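Local coordinates for protein aldehyde dehydrogenase (Staphylococcus aureus, PDB 6K0Z) that oxidises 4,4'-diaponeurosporen-4-al to 4,4'-diaponeurosporenoic acid with NAD+, a step in the biosynthesis of the carotenoid staphyloxanthin, at residues Y112-I117 with T141-P146; L183-F188 with Y204-E209. The protein carries 1 engineered substitution. All coordinates share one frame; numbering follows the deposited sequence.

Contact 1 (Y112-I117 with T141-P146). With EDO (1,2-ethanediol), chain D.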
loop_
_atom_site.group_PDB
_atom_site.type_symbol
_atom_site.label_atom_id
_atom_site.label_comp_id
_atom_site.label_asym_id
_atom_site.label_seq_id
_atom_site.Cartn_x
_atom_site.Cartn_y
_atom_site.Cartn_z
ATOM N N TYR A 112 2.738 -11.814 -5.586
ATOM C CA TYR A 112 2.831 -10.881 -6.698
ATOM C C TYR A 112 3.532 -11.507 -7.889
ATOM O O TYR A 112 3.160 -11.244 -9.037
ATOM C CB TYR A 112 3.568 -9.613 -6.271
ATOM C CG TYR A 112 2.686 -8.604 -5.587
ATOM C CD1 TYR A 112 1.827 -7.790 -6.322
ATOM C CD2 TYR A 112 2.707 -8.460 -4.202
ATOM C CE1 TYR A 112 1.016 -6.861 -5.694
ATOM C CE2 TYR A 112 1.901 -7.542 -3.568
ATOM C CZ TYR A 112 1.059 -6.749 -4.310
ATOM O OH TYR A 112 0.261 -5.847 -3.654
ATOM N N GLY A 113 4.556 -12.317 -7.645
ATOM C CA GLY A 113 5.347 -12.839 -8.741
ATOM C C GLY A 113 6.830 -12.805 -8.442
ATOM O O GLY A 113 7.288 -13.473 -7.511
ATOM N N THR A 114 7.594 -12.049 -9.229
ATOM C CA THR A 114 9.021 -11.880 -9.000
ATOM C C THR A 114 9.252 -10.518 -8.376
ATOM O O THR A 114 8.648 -9.525 -8.784
ATOM C CB THR A 114 9.831 -12.024 -10.289
ATOM O OG1 THR A 114 9.588 -13.321 -10.853
ATOM C CG2 THR A 114 11.331 -11.889 -10.013
ATOM N N VAL A 115 10.139 -10.482 -7.395
ATOM C CA VAL A 115 10.208 -9.419 -6.411
ATOM C C VAL A 115 11.651 -8.956 -6.290
ATOM O O VAL A 115 12.580 -9.773 -6.330
ATOM C CB VAL A 115 9.679 -9.921 -5.054
ATOM C CG1 VAL A 115 10.287 -9.141 -3.906
ATOM C CG2 VAL A 115 8.148 -9.894 -5.044
ATOM N N LEU A 116 11.834 -7.645 -6.142
ATOM C CA LEU A 116 13.148 -7.042 -5.993
ATOM C C LEU A 116 13.295 -6.518 -4.577
ATOM O O LEU A 116 12.400 -5.828 -4.067
ATOM C CB LEU A 116 13.359 -5.901 -6.990
ATOM C CG LEU A 116 14.548 -4.971 -6.743
ATOM C CD1 LEU A 116 15.871 -5.727 -6.722
ATOM C CD2 LEU A 116 14.586 -3.880 -7.811
ATOM N N ILE A 117 14.417 -6.843 -3.944
ATOM C CA ILE A 117 14.724 -6.375 -2.598
ATOM C C ILE A 117 16.056 -5.651 -2.672
ATOM O O ILE A 117 17.065 -6.252 -3.054
ATOM C CB ILE A 117 14.773 -7.532 -1.587
ATOM C CG1 ILE A 117 13.382 -8.121 -1.396
ATOM C CG2 ILE A 117 15.352 -7.073 -0.255
ATOM C CD1 ILE A 117 13.386 -9.340 -0.525
ATOM N N THR A 141 9.220 -15.320 -6.119
ATOM C CA THR A 141 10.655 -15.392 -6.336
ATOM C C THR A 141 11.275 -14.040 -6.000
ATOM O O THR A 141 10.584 -13.025 -5.886
ATOM C CB THR A 141 10.978 -15.793 -7.773
ATOM O OG1 THR A 141 10.475 -14.806 -8.683
ATOM C CG2 THR A 141 10.343 -17.128 -8.083
ATOM N N ALA A 142 12.588 -14.031 -5.812
ATOM C CA ALA A 142 13.227 -12.828 -5.307
ATOM C C ALA A 142 14.581 -12.635 -5.953
ATOM O O ALA A 142 15.341 -13.590 -6.131
ATOM C CB ALA A 142 13.405 -12.867 -3.788
ATOM N N ILE A 143 14.870 -11.384 -6.292
ATOM C CA ILE A 143 16.202 -10.947 -6.677
ATOM C C ILE A 143 16.632 -9.901 -5.665
ATOM O O ILE A 143 15.883 -8.955 -5.388
ATOM C CB ILE A 143 16.224 -10.407 -8.117
ATOM C CG1 ILE A 143 16.107 -11.582 -9.087
ATOM C CG2 ILE A 143 17.492 -9.607 -8.377
ATOM C CD1 ILE A 143 15.618 -11.195 -10.427
ATOM N N ILE A 144 17.817 -10.090 -5.090
ATOM C CA ILE A 144 18.278 -9.325 -3.939
ATOM C C ILE A 144 19.447 -8.451 -4.356
ATOM O O ILE A 144 20.392 -8.928 -4.998
ATOM C CB ILE A 144 18.675 -10.248 -2.775
ATOM C CG1 ILE A 144 17.422 -10.870 -2.173
ATOM C CG2 ILE A 144 19.461 -9.480 -1.717
ATOM C CD1 ILE A 144 17.682 -12.129 -1.398
ATOM N N LYS A 145 19.388 -7.179 -3.984
ATOM C CA LYS A 145 20.469 -6.236 -4.250
ATOM C C LYS A 145 21.048 -5.755 -2.928
ATOM O O LYS A 145 20.490 -4.840 -2.298
ATOM C CB LYS A 145 19.957 -5.064 -5.079
ATOM C CG LYS A 145 20.979 -3.968 -5.305
ATOM C CD LYS A 145 22.209 -4.487 -6.003
ATOM C CE LYS A 145 23.315 -3.477 -5.862
ATOM N NZ LYS A 145 23.335 -2.905 -4.482
ATOM N N PRO A 146 22.141 -6.341 -2.450
ATOM C CA PRO A 146 22.740 -5.884 -1.195
ATOM C C PRO A 146 23.793 -4.811 -1.425
ATOM O O PRO A 146 24.399 -4.709 -2.492
ATOM C CB PRO A 146 23.372 -7.166 -0.641
ATOM C CG PRO A 146 23.802 -7.896 -1.865
ATOM C CD PRO A 146 22.797 -7.557 -2.954
HETATM C C1 EDO D . -3.799 -4.998 -2.903
HETATM O O1 EDO D . -2.518 -5.225 -3.419
HETATM C C2 EDO D . -4.153 -6.267 -2.224
HETATM O O2 EDO D . -3.240 -6.431 -1.190
#
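The flat groups that meet here are the peptide units of Gly-113 to Ile-117 and Thr-141 to Lys-145, set side by side as parallel strands. The other flat group, the Tyr-112 ring, lies just before the pairing: it meets the ring of Tyr-190 and packs on Val-414 of the second subunit, while its OH donates to O1 (2.9 Å) of a 1,2-ethanediol that probably came from the crystallisation liquor. Gly-113 has phi 137° and psi -118°, where a CB would jam against the carbonyl O of Tyr-112, so glycine suits this turn into the strand. Its O receives Thr-141 N (3.0 Å), opening the ladder. The next bond, Val-115 N to Thr-141 O, is weak; then Ile-143 N to Val-115 O, Ile-117 N to Ile-143 O and Lys-145 N to Ile-117 O (2.7 Å) are nearly straight.

On the face that carries Thr-114 and Thr-141, Thr-114 OG1 donates to Thr-141 OG1 (2.8 Å). Thr-141 brings its hydroxyl there by tucking OG1 between its backbone N and carbonyl carbon (chi1 62°), and Ser-18 of helix 10-24 also bonds this oxygen, so the buried polar atom is satisfied. Leu-116 and Ile-143 share that face with the threonines and rest on Phe-188. On the other face Ile-117 CB meets Ile-144 CG1 (4.3 Å), and both side chains, with Ala-142, lie against Leu-132 of helix 126-138; branched aliphatic residues suit strands sandwiched between helices. Strand, helix 126-138 and strand form the beta-alpha-beta crossover of a Rossmann-like coenzyme domain, as in the aldehyde dehydrogenase family.

Contact 2 (L183-F188 with Y204-E209)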
loop_
_atom_site.group_PDB
_atom_site.type_symbol
_atom_site.label_atom_id
_atom_site.label_comp_id
_atom_site.label_asym_id
_atom_site.label_seq_id
_atom_site.Cartn_x
_atom_site.Cartn_y
_atom_site.Cartn_z
ATOM N N LEU A 183 18.226 -3.021 -12.519
ATOM C CA LEU A 183 17.181 -3.753 -11.824
ATOM C C LEU A 183 15.892 -2.935 -11.747
ATOM O O LEU A 183 14.822 -3.414 -12.145
ATOM C CB LEU A 183 17.686 -4.156 -10.441
ATOM C CG LEU A 183 18.635 -5.359 -10.496
ATOM C CD1 LEU A 183 19.325 -5.557 -9.169
ATOM C CD2 LEU A 183 17.860 -6.603 -10.862
ATOM N N ILE A 184 15.980 -1.676 -11.300
ATOM C CA ILE A 184 14.758 -0.923 -11.028
ATOM C C ILE A 184 13.963 -0.635 -12.291
ATOM O O ILE A 184 12.769 -0.334 -12.200
ATOM C CB ILE A 184 15.050 0.393 -10.287
ATOM C CG1 ILE A 184 15.976 1.281 -11.108
ATOM C CG2 ILE A 184 15.628 0.115 -8.914
ATOM C CD1 ILE A 184 16.298 2.597 -10.442
ATOM N N HIS A 185 14.583 -0.720 -13.467
ATOM C CA HIS A 185 13.878 -0.471 -14.714
ATOM C C HIS A 185 13.333 -1.748 -15.335
ATOM O O HIS A 185 12.628 -1.678 -16.344
ATOM C CB HIS A 185 14.789 0.265 -15.701
ATOM C CG HIS A 185 15.034 1.696 -15.330
ATOM N ND1 HIS A 185 16.178 2.115 -14.688
ATOM C CD2 HIS A 185 14.268 2.804 -15.491
ATOM C CE1 HIS A 185 16.116 3.420 -14.482
ATOM N NE2 HIS A 185 14.964 3.861 -14.956
ATOM N N LEU A 186 13.627 -2.904 -14.743
ATOM C CA LEU A 186 12.991 -4.153 -15.125
ATOM C C LEU A 186 11.568 -4.212 -14.580
ATOM O O LEU A 186 11.245 -3.568 -13.581
ATOM C CB LEU A 186 13.804 -5.336 -14.603
ATOM C CG LEU A 186 15.143 -5.580 -15.300
ATOM C CD1 LEU A 186 15.891 -6.721 -14.643
ATOM C CD2 LEU A 186 14.910 -5.860 -16.771
ATOM N N PRO A 187 10.645 -5.013 -15.258
ATOM C CA PRO A 187 9.243 -5.078 -14.807
ATOM C C PRO A 187 9.020 -6.082 -13.680
ATOM O O PRO A 187 8.287 -7.064 -13.826
ATOM C CB PRO A 187 8.509 -5.477 -16.093
ATOM C CG PRO A 187 9.477 -6.339 -16.795
ATOM C CD PRO A 187 10.830 -5.719 -16.537
ATOM N N PHE A 188 9.653 -5.832 -12.531
ATOM C CA PHE A 188 9.355 -6.612 -11.335
ATOM C C PHE A 188 7.888 -6.442 -10.937
ATOM O O PHE A 188 7.217 -5.474 -11.318
ATOM C CB PHE A 188 10.239 -6.192 -10.160
ATOM C CG PHE A 188 11.669 -6.651 -10.267
ATOM C CD1 PHE A 188 12.045 -7.913 -9.825
ATOM C CD2 PHE A 188 12.647 -5.813 -10.789
ATOM C CE1 PHE A 188 13.360 -8.324 -9.908
ATOM C CE2 PHE A 188 13.960 -6.224 -10.874
ATOM C CZ PHE A 188 14.318 -7.477 -10.436
ATOM N N TYR A 204 11.498 5.063 -6.858
ATOM C CA TYR A 204 10.064 5.285 -7.004
ATOM C C TYR A 204 9.726 5.730 -8.421
ATOM O O TYR A 204 8.751 5.256 -9.022
ATOM C CB TYR A 204 9.587 6.316 -5.985
ATOM C CG TYR A 204 8.098 6.280 -5.741
ATOM C CD1 TYR A 204 7.341 5.183 -6.119
ATOM C CD2 TYR A 204 7.448 7.347 -5.143
ATOM C CE1 TYR A 204 5.979 5.146 -5.900
ATOM C CE2 TYR A 204 6.087 7.321 -4.926
ATOM C CZ TYR A 204 5.358 6.215 -5.306
ATOM O OH TYR A 204 4.007 6.171 -5.096
ATOM N N GLN A 205 10.531 6.633 -8.979
ATOM C CA GLN A 205 10.256 7.104 -10.330
ATOM C C GLN A 205 10.486 5.989 -11.342
ATOM O O GLN A 205 9.742 5.861 -12.320
ATOM C CB GLN A 205 11.116 8.333 -10.641
ATOM C CG GLN A 205 10.662 9.143 -11.856
ATOM C CD GLN A 205 11.242 8.618 -13.168
ATOM O OE1 GLN A 205 12.350 8.044 -13.201
ATOM N NE2 GLN A 205 10.493 8.802 -14.258
ATOM N N ALA A 206 11.493 5.149 -11.106
ATOM C CA ALA A 206 11.724 4.038 -12.019
ATOM C C ALA A 206 10.576 3.033 -11.963
ATOM O O ALA A 206 10.188 2.468 -12.995
ATOM C CB ALA A 206 13.061 3.369 -11.703
ATOM N N ALA A 207 10.001 2.814 -10.775
ATOM C CA ALA A 207 8.882 1.883 -10.666
ATOM C C ALA A 207 7.624 2.427 -11.316
ATOM O O ALA A 207 6.818 1.652 -11.835
ATOM C CB ALA A 207 8.597 1.544 -9.204
ATOM N N SER A 208 7.432 3.747 -11.302
ATOM C CA SER A 208 6.228 4.315 -11.902
ATOM C C SER A 208 6.105 3.961 -13.378
ATOM O O SER A 208 4.988 3.791 -13.880
ATOM C CB SER A 208 6.219 5.831 -11.729
ATOM O OG SER A 208 7.371 6.403 -12.315
ATOM N N GLU A 209 7.236 3.821 -14.079
ATOM C CA GLU A 209 7.200 3.606 -15.524
ATOM C C GLU A 209 6.551 2.273 -15.885
ATOM O O GLU A 209 5.888 2.164 -16.925
ATOM C CB GLU A 209 8.613 3.686 -16.100
ATOM C CG GLU A 209 9.432 4.840 -15.540
ATOM C CD GLU A 209 10.796 4.985 -16.206
ATOM O OE1 GLU A 209 11.687 5.655 -15.621
ATOM O OE2 GLU A 209 10.979 4.436 -17.318
#
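Two helices of the Rossmann-like domain, 177-184 and 197-209, touch where the first gives way to a loop: Ile-184 and His-185 lean on Ala-206. The methyl of Ala-206 is the shared contact point, and so small a side chain lets the backbones come near, with His-185 CA and Ala-206 CA 5.7 Å apart. Ile-184 lays CG1 and CD1 alongside it, CD1 reaching CB of Ala-206 at 3.6 Å; CG1 gets there by standing between the backbone N and carbonyl carbon (chi1 60°). The same methyl lies over one face of the His-185 ring, 4.0 Å from its centroid and 20° off the normal, a CH-pi contact. Glu-209, extended beyond CG, brings OE1 to the edge of that ring near its plane, its carboxylate turned 66° from the ring.

OE1 of Glu-209 is too far from NE2 of His-185 (3.8 Å) for a hydrogen bond between the two, although its charge would probably stabilise a protonated imidazole. What holds the ring is ND1, hydrogen-bonded to the carbonyl O of Gln-181 one turn back. His-185 and Glu-209, both polar, suit the solvent-exposed side, whereas Ile-184 and Ala-206 are buried.

Inward, Ile-184 packs on Ile-118 of strand 104-118, and Ala-207 on Val-214 of strand 214-217. Farther along the loop, Phe-188 reaches strands 104-118 and 141-145, while Tyr-204 and Gln-205 of helix 197-209 pack against the second subunit.

From the N terminus, the chain first passes through 112-117, crosses by helix 126-138 and returns at 141-146, so contact 1 closes a 23-residue loop. It goes on through helix 151-164 and strand 170-172 before contact 2 opens at 183-188; this closes at 204-209, after strand 190-194 and the first half of helix 197-209. The two loops therefore follow in series, neither nested nor crossed. Their centres lie about 12 Å apart, joined by Phe-188: its CE1 approaches CD1 of Ile-143 (3.7 Å), and the ring's own CD1, of Phe-188, approaches N of Leu-116. Contact 1 ties neighbouring strands within the sheet, contact 2 the helices packed against it.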